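Local coordinates for EtuB protein (Clostridium kluyveri DSM 555, PDB 3IO0) that probably serves as a trimeric shell protein, built from tandem microcompartment domains, of a bacterial microcompartment associated with ethanol utilisation, at residues A51-T63 and E101-N113. Sequence-based numbering, arbitrary orientation.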
loop_
_atom_site.group_PDB
_atom_site.type_symbol
_atom_site.label_atom_id
_atom_site.label_comp_id
_atom_site.label_asym_id
_atom_site.label_seq_id
_atom_site.Cartn_x
_atom_site.Cartn_y
_atom_site.Cartn_z
ATOM N N ALA A 51 -0.675 7.542 17.408
ATOM C CA ALA A 51 -0.411 7.124 18.785
ATOM C C ALA A 51 1.082 7.166 19.116
ATOM O O ALA A 51 1.491 7.759 20.123
ATOM C CB ALA A 51 -0.973 5.738 19.037
ATOM N N GLN A 52 1.892 6.546 18.257
ATOM C CA GLN A 52 3.331 6.500 18.470
ATOM C C GLN A 52 3.913 7.895 18.342
ATOM O O GLN A 52 4.802 8.270 19.097
ATOM C CB GLN A 52 4.011 5.545 17.489
ATOM C CG GLN A 52 3.823 4.061 17.798
ATOM C CD GLN A 52 2.564 3.466 17.179
ATOM O OE1 GLN A 52 1.664 4.181 16.749
ATOM N NE2 GLN A 52 2.502 2.145 17.136
ATOM N N MET A 53 3.398 8.667 17.386
ATOM C CA MET A 53 3.818 10.056 17.208
ATOM C C MET A 53 3.560 10.838 18.495
ATOM O O MET A 53 4.437 11.569 18.950
ATOM C CB MET A 53 3.119 10.708 16.004
ATOM C CG MET A 53 3.468 10.082 14.656
ATOM S SD MET A 53 3.094 11.109 13.206
ATOM C CE MET A 53 1.382 10.710 12.953
ATOM N N MET A 54 2.378 10.660 19.093
ATOM C CA MET A 54 2.059 11.309 20.367
ATOM C C MET A 54 3.131 10.983 21.401
ATOM O O MET A 54 3.710 11.890 22.012
ATOM C CB MET A 54 0.686 10.892 20.901
ATOM C CG MET A 54 -0.538 11.551 20.240
ATOM S SD MET A 54 -0.586 13.358 20.182
ATOM C CE MET A 54 -0.001 13.723 21.854
ATOM N N ALA A 55 3.404 9.686 21.572
ATOM C CA ALA A 55 4.423 9.208 22.511
ATOM C C ALA A 55 5.814 9.766 22.197
ATOM O O ALA A 55 6.538 10.151 23.099
ATOM C CB ALA A 55 4.444 7.698 22.552
ATOM N N ALA A 56 6.181 9.833 20.923
ATOM C CA ALA A 56 7.481 10.365 20.547
ATOM C C ALA A 56 7.568 11.889 20.738
ATOM O O ALA A 56 8.646 12.428 21.029
ATOM C CB ALA A 56 7.816 9.975 19.125
ATOM N N ASP A 57 6.445 12.589 20.576
ATOM C CA ASP A 57 6.445 14.034 20.764
ATOM C C ASP A 57 6.658 14.338 22.248
ATOM O O ASP A 57 7.417 15.249 22.600
ATOM C CB ASP A 57 5.159 14.666 20.234
ATOM C CG ASP A 57 5.315 16.163 19.911
ATOM O OD1 ASP A 57 6.283 16.545 19.206
ATOM O OD2 ASP A 57 4.442 16.956 20.352
ATOM N N GLU A 58 6.020 13.548 23.115
ATOM C CA GLU A 58 6.259 13.616 24.557
ATOM C C GLU A 58 7.764 13.413 24.844
ATOM O O GLU A 58 8.351 14.102 25.687
ATOM C CB GLU A 58 5.412 12.564 25.278
ATOM C CG GLU A 58 4.818 13.018 26.619
ATOM C CD GLU A 58 3.935 11.932 27.296
ATOM O OE1 GLU A 58 4.232 11.551 28.452
ATOM O OE2 GLU A 58 2.945 11.448 26.688
ATOM N N ALA A 59 8.384 12.497 24.102
ATOM C CA ALA A 59 9.784 12.143 24.281
ATOM C C ALA A 59 10.782 13.262 23.959
ATOM O O ALA A 59 11.744 13.462 24.692
ATOM C CB ALA A 59 10.099 10.905 23.487
ATOM N N VAL A 60 10.567 13.992 22.870
ATOM C CA VAL A 60 11.525 15.042 22.480
ATOM C C VAL A 60 11.424 16.274 23.394
ATOM O O VAL A 60 12.401 17.017 23.613
ATOM C CB VAL A 60 11.410 15.420 20.963
ATOM C CG1 VAL A 60 11.342 14.168 20.109
ATOM C CG2 VAL A 60 10.204 16.275 20.692
ATOM N N LYS A 61 10.221 16.470 23.925
ATOM C CA LYS A 61 9.960 17.503 24.909
ATOM C C LYS A 61 10.747 17.237 26.208
ATOM O O LYS A 61 11.105 18.178 26.953
ATOM C CB LYS A 61 8.459 17.591 25.182
ATOM C CG LYS A 61 7.707 18.424 24.174
ATOM C CD LYS A 61 6.287 18.701 24.627
ATOM C CE LYS A 61 5.302 17.741 23.999
ATOM N NZ LYS A 61 3.913 18.040 24.395
ATOM N N GLY A 62 11.024 15.957 26.462
ATOM C CA GLY A 62 11.726 15.544 27.660
ATOM C C GLY A 62 13.199 15.229 27.488
ATOM O O GLY A 62 13.856 14.852 28.450
ATOM N N THR A 63 13.734 15.375 26.280
ATOM C CA THR A 63 15.119 14.965 26.027
ATOM C C THR A 63 15.875 15.881 25.075
ATOM O O THR A 63 15.292 16.745 24.393
ATOM C CB THR A 63 15.180 13.575 25.401
ATOM O OG1 THR A 63 14.410 13.582 24.189
ATOM C CG2 THR A 63 14.649 12.502 26.365
ATOM N N GLU A 101 12.941 5.257 25.418
ATOM C CA GLU A 101 12.373 4.714 26.656
ATOM C C GLU A 101 11.057 5.388 27.033
ATOM O O GLU A 101 10.095 4.707 27.429
ATOM C CB GLU A 101 13.381 4.781 27.816
ATOM C CG GLU A 101 14.306 3.552 27.969
ATOM C CD GLU A 101 13.554 2.199 28.137
ATOM O OE1 GLU A 101 12.290 2.155 28.069
ATOM O OE2 GLU A 101 14.244 1.163 28.329
ATOM N N ILE A 102 11.023 6.716 26.890
ATOM C CA ILE A 102 9.805 7.508 27.103
ATOM C C ILE A 102 8.721 7.130 26.101
ATOM O O ILE A 102 7.583 6.874 26.495
ATOM C CB ILE A 102 10.064 9.032 26.984
ATOM C CG1 ILE A 102 11.008 9.517 28.075
ATOM C CG2 ILE A 102 8.759 9.816 27.049
ATOM C CD1 ILE A 102 11.504 10.924 27.852
ATOM N N ALA A 103 9.084 7.103 24.817
ATOM C CA ALA A 103 8.134 6.848 23.733
ATOM C C ALA A 103 7.477 5.483 23.847
ATOM O O ALA A 103 6.280 5.357 23.603
ATOM C CB ALA A 103 8.800 7.004 22.385
ATOM N N LEU A 104 8.263 4.479 24.233
ATOM C CA LEU A 104 7.750 3.137 24.495
ATOM C C LEU A 104 6.782 3.093 25.670
ATOM O O LEU A 104 5.713 2.471 25.576
ATOM C CB LEU A 104 8.895 2.170 24.747
ATOM C CG LEU A 104 9.665 1.660 23.537
ATOM C CD1 LEU A 104 10.870 0.868 24.014
ATOM C CD2 LEU A 104 8.781 0.822 22.621
ATOM N N LYS A 105 7.155 3.753 26.769
ATOM C CA LYS A 105 6.293 3.848 27.954
ATOM C C LYS A 105 4.929 4.438 27.627
ATOM O O LYS A 105 3.923 3.965 28.144
ATOM C CB LYS A 105 6.945 4.696 29.049
ATOM C CG LYS A 105 7.057 4.000 30.421
ATOM C CD LYS A 105 5.704 3.684 31.097
ATOM C CE LYS A 105 5.200 4.848 31.986
ATOM N NZ LYS A 105 6.235 5.364 32.956
ATOM N N GLN A 106 4.903 5.448 26.758
ATOM C CA GLN A 106 3.694 6.222 26.488
ATOM C C GLN A 106 2.829 5.688 25.348
ATOM O O GLN A 106 1.666 6.077 25.204
ATOM C CB GLN A 106 4.052 7.687 26.222
ATOM C CG GLN A 106 4.750 8.396 27.381
ATOM C CD GLN A 106 4.025 8.200 28.700
ATOM O OE1 GLN A 106 2.795 8.365 28.787
ATOM N NE2 GLN A 106 4.779 7.831 29.739
ATOM N N THR A 107 3.390 4.796 24.545
ATOM C CA THR A 107 2.693 4.315 23.366
ATOM C C THR A 107 1.328 3.717 23.691
ATOM O O THR A 107 0.314 4.167 23.161
ATOM C CB THR A 107 3.577 3.345 22.545
ATOM O OG1 THR A 107 4.596 4.100 21.893
ATOM C CG2 THR A 107 2.780 2.619 21.479
ATOM N N ASP A 108 1.298 2.736 24.588
ATOM C CA ASP A 108 0.061 2.014 24.881
ATOM C C ASP A 108 -1.006 2.927 25.436
ATOM O O ASP A 108 -2.198 2.714 25.179
ATOM C CB ASP A 108 0.319 0.871 25.840
ATOM C CG ASP A 108 1.150 -0.209 25.221
ATOM O OD1 ASP A 108 0.607 -0.965 24.399
ATOM O OD2 ASP A 108 2.353 -0.296 25.544
ATOM N N LYS A 109 -0.576 3.938 26.191
ATOM C CA LYS A 109 -1.473 4.970 26.688
ATOM C C LYS A 109 -2.256 5.557 25.528
ATOM O O LYS A 109 -3.489 5.638 25.581
ATOM C CB LYS A 109 -0.683 6.058 27.421
ATOM C CG LYS A 109 -1.375 7.407 27.579
ATOM C CD LYS A 109 -0.760 8.169 28.738
ATOM C CE LYS A 109 -0.708 9.680 28.504
ATOM N NZ LYS A 109 0.644 10.132 28.021
ATOM N N TYR A 110 -1.536 5.931 24.470
ATOM C CA TYR A 110 -2.143 6.603 23.324
ATOM C C TYR A 110 -2.949 5.708 22.398
ATOM O O TYR A 110 -3.961 6.135 21.852
ATOM C CB TYR A 110 -1.090 7.369 22.549
ATOM C CG TYR A 110 -0.623 8.571 23.310
ATOM C CD1 TYR A 110 -1.517 9.581 23.653
ATOM C CD2 TYR A 110 0.703 8.700 23.703
ATOM C CE1 TYR A 110 -1.102 10.687 24.359
ATOM C CE2 TYR A 110 1.131 9.808 24.410
ATOM C CZ TYR A 110 0.222 10.796 24.733
ATOM O OH TYR A 110 0.628 11.903 25.427
ATOM N N LEU A 111 -2.503 4.470 22.224
ATOM C CA LEU A 111 -3.273 3.480 21.484
ATOM C C LEU A 111 -4.687 3.314 22.063
ATOM O O LEU A 111 -5.592 2.821 21.389
ATOM C CB LEU A 111 -2.534 2.147 21.470
ATOM C CG LEU A 111 -1.284 2.073 20.596
ATOM C CD1 LEU A 111 -0.393 0.928 21.041
ATOM C CD2 LEU A 111 -1.648 1.929 19.125
ATOM N N GLY A 112 -4.867 3.752 23.306
ATOM C CA GLY A 112 -6.180 3.773 23.930
ATOM C C GLY A 112 -7.176 4.600 23.155
ATOM O O GLY A 112 -8.376 4.401 23.265
ATOM N N ASN A 113 -6.660 5.532 22.361
ATOM C CA ASN A 113 -7.471 6.377 21.494
ATOM C C ASN A 113 -7.783 5.751 20.129
ATOM O O ASN A 113 -8.370 6.400 19.261
ATOM C CB ASN A 113 -6.778 7.723 21.299
ATOM C CG ASN A 113 -6.792 8.565 22.543
ATOM O OD1 ASN A 113 -5.785 9.153 22.916
ATOM N ND2 ASN A 113 -7.937 8.634 23.192
#
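A single carboxylate oxygen, Glu58 OE2, takes both polar links between these two helices: Tyr110 OH donates a hydrogen bond to it at 2.7 Å, and Lys109 NZ forms a salt bridge with it at 3.0 Å. The phenol hydroxyl arrives on the anti side of OE2, tilted 27° from the carboxylate plane; OE2 itself lies at the edge of the Tyr110 ring, with carboxylate and ring planes nearly perpendicular (83°). Lys109 is held from its own helix as well, since NZ donates to Gln106 OE1 at 2.9 Å. The aliphatic part of Gln106 runs across the Glu58 carboxylate, CG approaching OE1 at 3.4 Å. Two lines of attachment therefore reach OE2, and the neighbouring ammonium would be expected to favour the ionised carboxylate.

One face of the Tyr110 ring is taken by Met54, whose CB sits almost on the ring normal, 3.5 Å from the centroid, in a CH-pi contact. Bends at chi2 and chi3 fold the rest of Met54 back over the ring, leaving SD above that face at a longer Met-aromatic distance. Beyond Met54 come Phe134 of helix 132-138 and strand 120-127.

Alanines let the axes of 51-61 and 101-111 approach to 7.7 Å. Ala55 fits as a knob among Ala103, Gln106, Thr107 and Tyr110, while Tyr110 fills the reciprocal hole formed by Ala51, Met54, Ala55 and Glu58. Farther along, Ile102 CG2 rests on Ala59, and its CD1 meets Thr63 CG2 tip to tip at 3.8 Å. This oblique, broadly antiparallel packing of segments 51-61 and 101-111, parts of helices 50-61 and 93-111, is characteristic of the alpha/beta BMC fold, here in the first of two tandem, circularly permuted domains.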